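Cell division control protein (Pyrococcus abyssi, PDB 6RPP) carries an intein, the part described here, which probably cuts itself out of its MCM-type helicase host by protein splicing. Local coordinates at residues Ala2-Val11 against Tyr140-Leu150; Asp43-Val53 against Lys65-Thr75. The protein carries 2 engineered substitutions. All coordinates share one frame; numbering follows the deposited sequence.

Contact 1. Residues Ala2-Val11 against Tyr140-Leu150. Engineered in segment 2-11: Ala4 (natural residue Cys).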
loop_
_atom_site.group_PDB
_atom_site.type_symbol
_atom_site.label_atom_id
_atom_site.label_comp_id
_atom_site.label_asym_id
_atom_site.label_seq_id
_atom_site.Cartn_x
_atom_site.Cartn_y
_atom_site.Cartn_z
ATOM N N ALA A 2 9.368 -5.571 -7.195
ATOM C CA ALA A 2 8.928 -4.764 -6.068
ATOM C C ALA A 2 7.423 -4.866 -5.870
ATOM O O ALA A 2 6.646 -4.766 -6.827
ATOM C CB ALA A 2 9.318 -3.303 -6.286
ATOM N N LYS A 3 7.020 -5.079 -4.625
ATOM C CA LYS A 3 5.621 -4.987 -4.200
ATOM C C LYS A 3 5.451 -3.592 -3.586
ATOM O O LYS A 3 5.897 -3.340 -2.454
ATOM C CB LYS A 3 5.295 -6.131 -3.216
ATOM C CG LYS A 3 5.305 -7.557 -3.802
ATOM C CD LYS A 3 6.655 -8.011 -4.313
ATOM C CE LYS A 3 6.764 -9.509 -4.547
ATOM N NZ LYS A 3 7.376 -9.732 -5.893
ATOM N N ALA A 4 4.829 -2.660 -4.318
ATOM C CA ALA A 4 4.891 -1.258 -3.904
ATOM C C ALA A 4 3.810 -0.447 -4.618
ATOM O O ALA A 4 3.086 -0.966 -5.484
ATOM C CB ALA A 4 6.299 -0.684 -4.188
ATOM N N VAL A 5 3.700 0.839 -4.238
ATOM C CA VAL A 5 2.619 1.691 -4.720
ATOM C C VAL A 5 3.180 3.042 -5.202
ATOM O O VAL A 5 4.304 3.435 -4.892
ATOM C CB VAL A 5 1.521 1.903 -3.650
ATOM C CG1 VAL A 5 1.050 0.580 -3.077
ATOM C CG2 VAL A 5 2.048 2.825 -2.513
ATOM N N ASP A 6 2.369 3.766 -5.980
ATOM C CA ASP A 6 2.694 5.113 -6.489
ATOM C C ASP A 6 2.830 6.171 -5.363
ATOM O O ASP A 6 2.116 6.131 -4.356
ATOM C CB ASP A 6 1.555 5.456 -7.476
ATOM C CG ASP A 6 1.653 6.786 -8.114
ATOM O OD1 ASP A 6 1.476 7.838 -7.469
ATOM O OD2 ASP A 6 1.793 6.836 -9.353
ATOM N N TYR A 7 3.794 7.076 -5.588
ATOM C CA TYR A 7 4.066 8.247 -4.740
ATOM C C TYR A 7 2.808 8.864 -4.146
ATOM O O TYR A 7 2.772 9.220 -2.942
ATOM C CB TYR A 7 4.807 9.296 -5.567
ATOM C CG TYR A 7 5.419 10.428 -4.773
ATOM C CD1 TYR A 7 4.622 11.372 -4.183
ATOM C CD2 TYR A 7 6.780 10.571 -4.736
ATOM C CE1 TYR A 7 5.187 12.422 -3.479
ATOM C CE2 TYR A 7 7.350 11.648 -4.062
ATOM C CZ TYR A 7 6.531 12.520 -3.411
ATOM O OH TYR A 7 7.111 13.592 -2.727
ATOM N N GLU A 8 1.775 9.020 -4.968
ATOM C CA GLU A 8 0.628 9.866 -4.582
ATOM C C GLU A 8 -0.407 9.104 -3.769
ATOM O O GLU A 8 -1.429 9.713 -3.384
ATOM C CB GLU A 8 -0.028 10.501 -5.788
ATOM C CG GLU A 8 0.866 11.490 -6.514
ATOM C CD GLU A 8 0.185 12.159 -7.682
ATOM O OE1 GLU A 8 -0.106 11.466 -8.695
ATOM O OE2 GLU A 8 -0.075 13.364 -7.634
ATOM N N THR A 9 -0.225 7.790 -3.563
ATOM C CA THR A 9 -1.105 7.021 -2.678
ATOM C C THR A 9 -1.095 7.700 -1.311
ATOM O O THR A 9 -0.026 7.900 -0.755
ATOM C CB THR A 9 -0.584 5.600 -2.551
ATOM O OG1 THR A 9 -0.332 5.069 -3.884
ATOM C CG2 THR A 9 -1.574 4.684 -1.825
ATOM N N GLU A 10 -2.273 8.116 -0.794
ATOM C CA GLU A 10 -2.311 8.903 0.436
ATOM C C GLU A 10 -2.594 8.024 1.657
ATOM O O GLU A 10 -3.666 7.408 1.768
ATOM C CB GLU A 10 -3.370 10.009 0.318
ATOM C CG GLU A 10 -3.011 11.042 -0.736
ATOM C CD GLU A 10 -3.793 12.344 -0.703
ATOM O OE1 GLU A 10 -4.728 12.523 0.138
ATOM O OE2 GLU A 10 -3.490 13.223 -1.582
ATOM N N VAL A 11 -1.625 7.953 2.562
ATOM C CA VAL A 11 -1.711 7.144 3.782
ATOM C C VAL A 11 -2.496 7.905 4.825
ATOM O O VAL A 11 -2.197 9.075 5.099
ATOM C CB VAL A 11 -0.301 6.847 4.309
ATOM C CG1 VAL A 11 -0.354 6.006 5.555
ATOM C CG2 VAL A 11 0.524 6.097 3.186
ATOM N N TYR A 140 -0.399 0.660 -17.138
ATOM C CA TYR A 140 0.153 1.852 -17.753
ATOM C C TYR A 140 1.669 1.819 -17.573
ATOM O O TYR A 140 2.203 1.031 -16.787
ATOM C CB TYR A 140 -0.513 3.118 -17.132
ATOM C CG TYR A 140 -0.120 3.339 -15.682
ATOM C CD1 TYR A 140 -0.740 2.649 -14.645
ATOM C CD2 TYR A 140 0.935 4.199 -15.352
ATOM C CE1 TYR A 140 -0.363 2.831 -13.291
ATOM C CE2 TYR A 140 1.336 4.398 -14.010
ATOM C CZ TYR A 140 0.679 3.702 -12.980
ATOM O OH TYR A 140 1.148 3.868 -11.711
ATOM N N GLU A 141 2.352 2.637 -18.314
ATOM C CA GLU A 141 3.804 2.763 -18.176
ATOM C C GLU A 141 4.081 3.985 -17.324
ATOM O O GLU A 141 3.559 5.063 -17.621
ATOM C CB GLU A 141 4.471 2.912 -19.531
ATOM C CG GLU A 141 4.356 1.651 -20.371
ATOM C CD GLU A 141 3.983 1.945 -21.799
ATOM O OE1 GLU A 141 2.793 2.252 -22.051
ATOM O OE2 GLU A 141 4.885 1.882 -22.666
ATOM N N PRO A 142 4.834 3.855 -16.238
ATOM C CA PRO A 142 4.950 4.971 -15.297
ATOM C C PRO A 142 5.820 6.115 -15.793
ATOM O O PRO A 142 6.833 5.932 -16.487
ATOM C CB PRO A 142 5.560 4.320 -14.061
ATOM C CG PRO A 142 6.330 3.138 -14.605
ATOM C CD PRO A 142 5.478 2.617 -15.746
ATOM N N LYS A 143 5.400 7.319 -15.386
ATOM C CA LYS A 143 6.238 8.496 -15.564
ATOM C C LYS A 143 7.194 8.654 -14.402
ATOM O O LYS A 143 8.252 9.237 -14.598
ATOM C CB LYS A 143 5.367 9.755 -15.687
ATOM C CG LYS A 143 4.636 9.784 -17.017
ATOM C CD LYS A 143 3.658 10.941 -17.124
ATOM C CE LYS A 143 3.046 10.984 -18.522
ATOM N NZ LYS A 143 2.428 9.668 -18.892
ATOM N N ASP A 144 6.799 8.232 -13.213
ATOM C CA ASP A 144 7.610 8.370 -12.005
ATOM C C ASP A 144 8.420 7.090 -11.825
ATOM O O ASP A 144 7.832 5.991 -11.809
ATOM C CB ASP A 144 6.654 8.596 -10.818
ATOM C CG ASP A 144 7.344 8.842 -9.531
ATOM O OD1 ASP A 144 8.551 8.572 -9.355
ATOM O OD2 ASP A 144 6.578 9.263 -8.617
ATOM N N PRO A 145 9.725 7.157 -11.762
ATOM C CA PRO A 145 10.540 5.927 -11.787
ATOM C C PRO A 145 10.784 5.323 -10.405
ATOM O O PRO A 145 11.613 4.407 -10.293
ATOM C CB PRO A 145 11.840 6.405 -12.427
ATOM C CG PRO A 145 11.993 7.783 -11.846
ATOM C CD PRO A 145 10.568 8.373 -11.920
ATOM N N TRP A 146 9.986 5.726 -9.406
ATOM C CA TRP A 146 10.110 5.163 -8.077
ATOM C C TRP A 146 8.767 4.701 -7.575
ATOM O O TRP A 146 7.737 5.260 -7.944
ATOM C CB TRP A 146 10.664 6.188 -7.096
ATOM C CG TRP A 146 11.995 6.684 -7.481
ATOM C CD1 TRP A 146 12.279 7.915 -8.049
ATOM C CD2 TRP A 146 13.247 6.028 -7.305
ATOM N NE1 TRP A 146 13.605 8.020 -8.282
ATOM C CE2 TRP A 146 14.238 6.880 -7.848
ATOM C CE3 TRP A 146 13.639 4.782 -6.786
ATOM C CZ2 TRP A 146 15.619 6.569 -7.811
ATOM C CZ3 TRP A 146 14.986 4.459 -6.768
ATOM C CH2 TRP A 146 15.959 5.340 -7.291
ATOM N N VAL A 147 8.784 3.665 -6.742
ATOM C CA VAL A 147 7.583 3.214 -6.030
ATOM C C VAL A 147 7.902 3.035 -4.541
ATOM O O VAL A 147 9.072 2.976 -4.138
ATOM C CB VAL A 147 7.024 1.906 -6.605
ATOM C CG1 VAL A 147 6.479 2.203 -8.043
ATOM C CG2 VAL A 147 8.095 0.861 -6.740
ATOM N N TYR A 148 6.834 2.871 -3.725
ATOM C CA TYR A 148 7.007 3.089 -2.279
ATOM C C TYR A 148 6.247 2.055 -1.461
ATOM O O TYR A 148 5.205 1.547 -1.862
ATOM C CB TYR A 148 6.491 4.467 -1.922
ATOM C CG TYR A 148 7.295 5.557 -2.622
ATOM C CD1 TYR A 148 8.476 5.986 -2.070
ATOM C CD2 TYR A 148 6.889 6.100 -3.864
ATOM C CE1 TYR A 148 9.222 6.937 -2.699
ATOM C CE2 TYR A 148 7.648 7.088 -4.514
ATOM C CZ TYR A 148 8.820 7.477 -3.903
ATOM O OH TYR A 148 9.561 8.432 -4.570
ATOM N N ASP A 149 6.717 1.816 -0.250
ATOM C CA ASP A 149 5.995 0.893 0.621
ATOM C C ASP A 149 6.356 1.243 2.053
ATOM O O ASP A 149 7.297 1.992 2.302
ATOM C CB ASP A 149 6.385 -0.552 0.300
ATOM C CG ASP A 149 5.487 -1.582 0.962
ATOM O OD1 ASP A 149 4.309 -1.235 1.241
ATOM O OD2 ASP A 149 6.011 -2.700 1.170
ATOM N N LEU A 150 5.592 0.680 2.993
ATOM C CA LEU A 150 5.863 0.827 4.413
ATOM C C LEU A 150 5.829 -0.554 5.033
ATOM O O LEU A 150 5.156 -1.446 4.527
ATOM C CB LEU A 150 4.831 1.677 5.142
ATOM C CG LEU A 150 4.683 3.078 4.572
ATOM C CD1 LEU A 150 3.410 3.638 5.176
ATOM C CD2 LEU A 150 5.867 3.895 4.904
HETATM O O HOH W 1 8.062 -3.522 -0.562
HETATM O O HOH W 2 3.141 5.401 -11.112
HETATM O O HOH W 3 5.485 6.756 -7.864
#

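Contact 2. Residues Asp43-Val53 against Lys65-Thr75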
loop_
_atom_site.group_PDB
_atom_site.type_symbol
_atom_site.label_atom_id
_atom_site.label_comp_id
_atom_site.label_asym_id
_atom_site.label_seq_id
_atom_site.Cartn_x
_atom_site.Cartn_y
_atom_site.Cartn_z
ATOM N N ASP A 43 17.716 -2.951 -5.590
ATOM C CA ASP A 43 16.856 -2.091 -6.397
ATOM C C ASP A 43 16.239 -0.963 -5.570
ATOM O O ASP A 43 15.128 -0.502 -5.873
ATOM C CB ASP A 43 15.762 -2.925 -7.076
ATOM C CG ASP A 43 14.711 -3.426 -6.078
ATOM O OD1 ASP A 43 15.081 -3.697 -4.909
ATOM O OD2 ASP A 43 13.518 -3.524 -6.442
ATOM N N GLY A 44 16.922 -0.509 -4.515
ATOM C CA GLY A 44 16.294 0.560 -3.744
ATOM C C GLY A 44 16.897 0.689 -2.352
ATOM O O GLY A 44 18.068 0.336 -2.132
ATOM N N PHE A 45 16.062 1.223 -1.452
ATOM C CA PHE A 45 16.496 1.757 -0.174
ATOM C C PHE A 45 15.445 1.533 0.899
ATOM O O PHE A 45 14.250 1.522 0.614
ATOM C CB PHE A 45 16.724 3.274 -0.282
ATOM C CG PHE A 45 17.597 3.679 -1.422
ATOM C CD1 PHE A 45 18.982 3.743 -1.255
ATOM C CD2 PHE A 45 17.052 4.002 -2.655
ATOM C CE1 PHE A 45 19.806 4.112 -2.308
ATOM C CE2 PHE A 45 17.890 4.355 -3.723
ATOM C CZ PHE A 45 19.253 4.428 -3.537
ATOM N N TYR A 46 15.900 1.425 2.149
ATOM C CA TYR A 46 14.984 1.480 3.283
ATOM C C TYR A 46 15.551 2.421 4.334
ATOM O O TYR A 46 16.753 2.702 4.358
ATOM C CB TYR A 46 14.709 0.096 3.893
ATOM C CG TYR A 46 15.893 -0.622 4.416
ATOM C CD1 TYR A 46 16.670 -1.404 3.585
ATOM C CD2 TYR A 46 16.199 -0.578 5.752
ATOM C CE1 TYR A 46 17.759 -2.089 4.064
ATOM C CE2 TYR A 46 17.293 -1.280 6.249
ATOM C CZ TYR A 46 18.056 -2.023 5.405
ATOM O OH TYR A 46 19.141 -2.712 5.916
ATOM N N ALA A 47 14.657 2.911 5.185
ATOM C CA ALA A 47 15.044 3.833 6.235
ATOM C C ALA A 47 14.070 3.679 7.392
ATOM O O ALA A 47 12.894 3.380 7.178
ATOM C CB ALA A 47 15.027 5.282 5.724
ATOM N N PRO A 48 14.500 3.937 8.601
ATOM C CA PRO A 48 13.578 3.857 9.744
ATOM C C PRO A 48 12.560 4.983 9.705
ATOM O O PRO A 48 12.846 6.114 9.295
ATOM C CB PRO A 48 14.511 3.994 10.956
ATOM C CG PRO A 48 15.710 4.585 10.452
ATOM C CD PRO A 48 15.882 4.236 8.999
ATOM N N ILE A 49 11.355 4.678 10.177
ATOM C CA ILE A 49 10.319 5.673 10.442
ATOM C C ILE A 49 9.603 5.278 11.715
ATOM O O ILE A 49 9.763 4.165 12.236
ATOM C CB ILE A 49 9.239 5.796 9.345
ATOM C CG1 ILE A 49 8.705 4.416 9.017
ATOM C CG2 ILE A 49 9.717 6.488 8.151
ATOM C CD1 ILE A 49 7.517 4.499 8.017
ATOM N N ASP A 50 8.783 6.222 12.234
ATOM C CA ASP A 50 7.911 5.971 13.375
ATOM C C ASP A 50 6.607 6.753 13.185
ATOM O O ASP A 50 6.465 7.876 13.668
ATOM C CB ASP A 50 8.612 6.359 14.687
ATOM C CG ASP A 50 7.799 6.051 15.926
ATOM O OD1 ASP A 50 6.724 5.410 15.864
ATOM O OD2 ASP A 50 8.280 6.421 17.031
ATOM N N ILE A 51 5.628 6.149 12.528
ATOM C CA ILE A 51 4.380 6.841 12.267
ATOM C C ILE A 51 3.225 5.914 12.625
ATOM O O ILE A 51 3.409 4.712 12.815
ATOM C CB ILE A 51 4.273 7.303 10.795
ATOM C CG1 ILE A 51 4.208 6.097 9.889
ATOM C CG2 ILE A 51 5.483 8.134 10.421
ATOM C CD1 ILE A 51 4.057 6.493 8.453
ATOM N N GLU A 52 2.053 6.504 12.792
ATOM C CA GLU A 52 0.857 5.773 13.190
ATOM C C GLU A 52 -0.043 5.674 11.958
ATOM O O GLU A 52 -0.368 6.694 11.344
ATOM C CB GLU A 52 0.161 6.492 14.343
ATOM C CG GLU A 52 -1.020 5.745 14.885
ATOM C CD GLU A 52 -1.620 6.446 16.078
ATOM O OE1 GLU A 52 -1.665 5.827 17.161
ATOM O OE2 GLU A 52 -2.024 7.618 15.935
ATOM N N VAL A 53 -0.406 4.452 11.579
ATOM C CA VAL A 53 -1.265 4.231 10.416
ATOM C C VAL A 53 -2.502 3.542 10.961
ATOM O O VAL A 53 -2.563 3.254 12.170
ATOM C CB VAL A 53 -0.578 3.380 9.357
ATOM C CG1 VAL A 53 0.616 4.173 8.756
ATOM C CG2 VAL A 53 -0.200 2.046 9.937
ATOM N N LYS A 65 -5.326 1.367 15.153
ATOM C CA LYS A 65 -4.108 2.128 14.900
ATOM C C LYS A 65 -2.905 1.221 15.108
ATOM O O LYS A 65 -2.899 0.363 16.001
ATOM C CB LYS A 65 -4.007 3.350 15.837
ATOM C CG LYS A 65 -5.068 4.404 15.631
ATOM C CD LYS A 65 -4.897 5.564 16.611
ATOM C CE LYS A 65 -5.917 6.654 16.305
ATOM N NZ LYS A 65 -6.019 7.685 17.379
ATOM N N ALA A 66 -1.897 1.397 14.272
ATOM C CA ALA A 66 -0.732 0.543 14.344
ATOM C C ALA A 66 0.465 1.365 13.917
ATOM O O ALA A 66 0.316 2.441 13.335
ATOM C CB ALA A 66 -0.927 -0.720 13.458
ATOM N N ARG A 67 1.656 0.921 14.312
ATOM C CA ARG A 67 2.866 1.668 13.968
ATOM C C ARG A 67 3.548 1.083 12.724
ATOM O O ARG A 67 3.608 -0.140 12.543
ATOM C CB ARG A 67 3.831 1.686 15.163
ATOM C CG ARG A 67 3.386 2.669 16.296
ATOM C CD ARG A 67 3.763 4.158 15.995
ATOM N NE ARG A 67 3.097 5.137 16.869
ATOM C CZ ARG A 67 3.352 6.453 16.893
ATOM N NH1 ARG A 67 4.273 6.996 16.088
ATOM N NH2 ARG A 67 2.679 7.241 17.730
ATOM N N ALA A 68 4.011 1.960 11.824
ATOM C CA ALA A 68 4.865 1.552 10.722
ATOM C C ALA A 68 6.294 1.940 11.049
ATOM O O ALA A 68 6.520 3.015 11.612
ATOM C CB ALA A 68 4.431 2.232 9.413
ATOM N N ASN A 69 7.260 1.035 10.792
ATOM C CA ASN A 69 8.623 1.304 11.273
ATOM C C ASN A 69 9.720 1.257 10.210
ATOM O O ASN A 69 10.878 1.576 10.534
ATOM C CB ASN A 69 8.969 0.356 12.452
ATOM C CG ASN A 69 8.980 -1.135 12.061
ATOM O OD1 ASN A 69 8.474 -1.503 11.052
ATOM N ND2 ASN A 69 9.604 -1.970 12.894
ATOM N N ILE A 70 9.408 0.901 8.962
ATOM C CA ILE A 70 10.385 0.994 7.873
ATOM C C ILE A 70 9.705 1.591 6.640
ATOM O O ILE A 70 8.569 1.234 6.295
ATOM C CB ILE A 70 10.983 -0.388 7.508
ATOM C CG1 ILE A 70 11.690 -1.056 8.690
ATOM C CG2 ILE A 70 11.896 -0.279 6.279
ATOM C CD1 ILE A 70 13.062 -0.534 8.931
ATOM N N ALA A 71 10.423 2.515 6.000
ATOM C CA ALA A 71 10.036 3.160 4.752
ATOM C C ALA A 71 10.891 2.585 3.621
ATOM O O ALA A 71 12.121 2.482 3.751
ATOM C CB ALA A 71 10.253 4.661 4.832
ATOM N N TRP A 72 10.237 2.226 2.512
ATOM C CA TRP A 72 10.859 1.580 1.372
ATOM C C TRP A 72 10.723 2.422 0.117
ATOM O O TRP A 72 9.631 2.883 -0.192
ATOM C CB TRP A 72 10.183 0.234 1.089
ATOM C CG TRP A 72 10.608 -0.812 1.955
ATOM C CD1 TRP A 72 9.940 -1.315 3.063
ATOM C CD2 TRP A 72 11.827 -1.541 1.861
ATOM N NE1 TRP A 72 10.696 -2.304 3.640
ATOM C CE2 TRP A 72 11.842 -2.474 2.918
ATOM C CE3 TRP A 72 12.894 -1.515 0.968
ATOM C CZ2 TRP A 72 12.891 -3.362 3.100
ATOM C CZ3 TRP A 72 13.931 -2.406 1.150
ATOM C CH2 TRP A 72 13.926 -3.308 2.201
ATOM N N LYS A 73 11.821 2.595 -0.605
ATOM C CA LYS A 73 11.822 3.277 -1.899
ATOM C C LYS A 73 12.463 2.336 -2.897
ATOM O O LYS A 73 13.619 1.969 -2.713
ATOM C CB LYS A 73 12.648 4.561 -1.825
ATOM C CG LYS A 73 12.971 5.287 -3.171
ATOM C CD LYS A 73 13.863 6.457 -2.960
ATOM C CE LYS A 73 14.103 7.345 -4.271
ATOM N NZ LYS A 73 14.744 8.549 -3.905
ATOM N N ARG A 74 11.754 1.983 -3.969
ATOM C CA ARG A 74 12.257 0.983 -4.889
ATOM C C ARG A 74 12.132 1.481 -6.320
ATOM O O ARG A 74 11.244 2.268 -6.648
ATOM C CB ARG A 74 11.527 -0.386 -4.751
ATOM C CG ARG A 74 11.692 -1.026 -3.361
ATOM C CD ARG A 74 11.517 -2.548 -3.421
ATOM N NE ARG A 74 11.072 -3.106 -2.140
ATOM C CZ ARG A 74 11.835 -3.841 -1.342
ATOM N NH1 ARG A 74 13.080 -4.126 -1.694
ATOM N NH2 ARG A 74 11.351 -4.300 -0.193
ATOM N N THR A 75 13.005 0.971 -7.187
ATOM C CA THR A 75 12.876 1.275 -8.600
ATOM C C THR A 75 11.516 0.811 -9.131
ATOM O O THR A 75 11.090 -0.332 -8.910
ATOM C CB THR A 75 14.016 0.605 -9.379
ATOM O OG1 THR A 75 15.266 1.042 -8.833
ATOM C CG2 THR A 75 13.993 0.954 -10.850
HETATM O O HOH W 4 12.221 -2.694 -8.783
HETATM O O HOH W 5 7.245 2.682 14.726
HETATM O O HOH W 6 -3.522 8.463 17.745
#

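Contact 1. Residues Ala2-Val11 against Tyr140-Leu150
Tyr7 and Tyr148 set their ring planes at 90° where the N-terminal segment 2-11 meets strand 146-150, within the HINT fold common to inteins. With chi1 at -167°, Tyr7 CG lies opposite the backbone N and beside the carbonyl carbon, and from there the ortho carbon CD2 of Tyr7 touches Tyr148 CE2 at 3.6 Å. The Tyr148 hydroxyl comes to the edge of the Tyr7 ring, near its plane. Tyrosine suits position 148 because its ring packs while OH reaches a hydrogen bond with Glu26. The Asp144 side chain crosses that of Tyr7 at about a right angle and brings OD2 to 3.5 Å from Tyr7 CB.

The backbones of Val5 and Tyr148 join in a single antiparallel hydrogen-bonded bridge: Val5 N gives to Tyr148 O at 2.9 Å, and Tyr148 N returns a bond to Val5 O at 2.8 Å. Next along the chain, Asp6 uses both carboxylate oxygens: OD1 offers its anti lone pair to Glu8 N, closing an Asx turn, while OD2 accepts from a water that also bonds the Tyr140 hydroxyl.

Ala4 is an engineered replacement of a cysteine; by analogy with other inteins that cysteine is probably the first residue of the intein, at the N-terminal splice junction. The CB of Ala4 points at strand 146-150 and presses tightly on Val147 CG2 (3.5 Å). Beside it Asp149 OD2, which also accepts from Ala168 N, is joined to Lys3 O by one water donating to both, at 2.8 Å to Asp149 OD2 and 2.9 Å to Lys3 O.

Contact 2. Residues Asp43-Val53 against Lys65-Thr75
Trp72 is covered on both faces. Tyr46 CB sits over its six-membered ring in a CH-pi contact, 3.6 Å from the centroid and only 5° off the normal, while Arg74 NH2 lies over the opposite face, toward the rim. The Tyr46 ring, with CG between backbone N and carbonyl carbon (chi1 60°), runs alongside the indole and brings CD1 to 3.6 Å from Trp72 CH2. The Arg74 guanidinium in turn has Trp72 CE3 over its centre, and Asp43 OD1 at its edge forms a long salt bridge, 3.8 Å from Arg74 NH1. Were Trp72 an alanine, Tyr46 CB and the Arg74 guanidinium would probably face a gap, and the guanidinium would be freer to turn. Further along the hairpin, the Arg67 guanidinium has Glu52 CB over one face; Asp50 OD1 makes a salt bridge to Arg67 NH1 at 2.9 Å, its hydrogen bond weak and bent.

These side chains decorate a long beta hairpin of strands 44-56 and 63-75, the middle of a four-stranded antiparallel sheet. Gly44 fits opposite Arg74 because a CB there would collide with Lys73 O. On the face turned to helix 21-35, Phe45 and Lys73 point the same way, with Lys73 CD 4.0 Å from Phe45 CD2 and its extended chain carrying NZ to Glu26. Small Ala71 and Ala68 leave room for branched neighbours: Ile49 CG2 touches Ala71 CB at 3.8 Å, and Ile51 CG1 meets Ala68 CB at 3.9 Å. Between Pro48 and Ile51 a beta bulge shifts the register by one, and there Ile49 N reaches Asn69 O at 3.2 Å from above the carbonyl plane, 69° out of it.

How the contacts relate
The centres of the two contacts lie about 13 Å apart, and one four-stranded antiparallel sheet joins them. Strand 146-151, from contact 1, is one of its two outermost strands and pairs with strand 63-75 of contact 2: Val147 N probably bonds Arg74 O, and Asp149 O probably bonds Trp72 N. Along the chain, segment 2-11 comes first, 43-53 and 65-75 follow, and 140-150 comes last, so the long-range pairing of contact 1 encloses the local hairpin of contact 2. Both contacts reach Glu26 of helix 21-35. Strand 146-151 therefore has the hairpin along it as sheet neighbour and also meets, by a single bridge, the N-terminal segment near the probable splice junction.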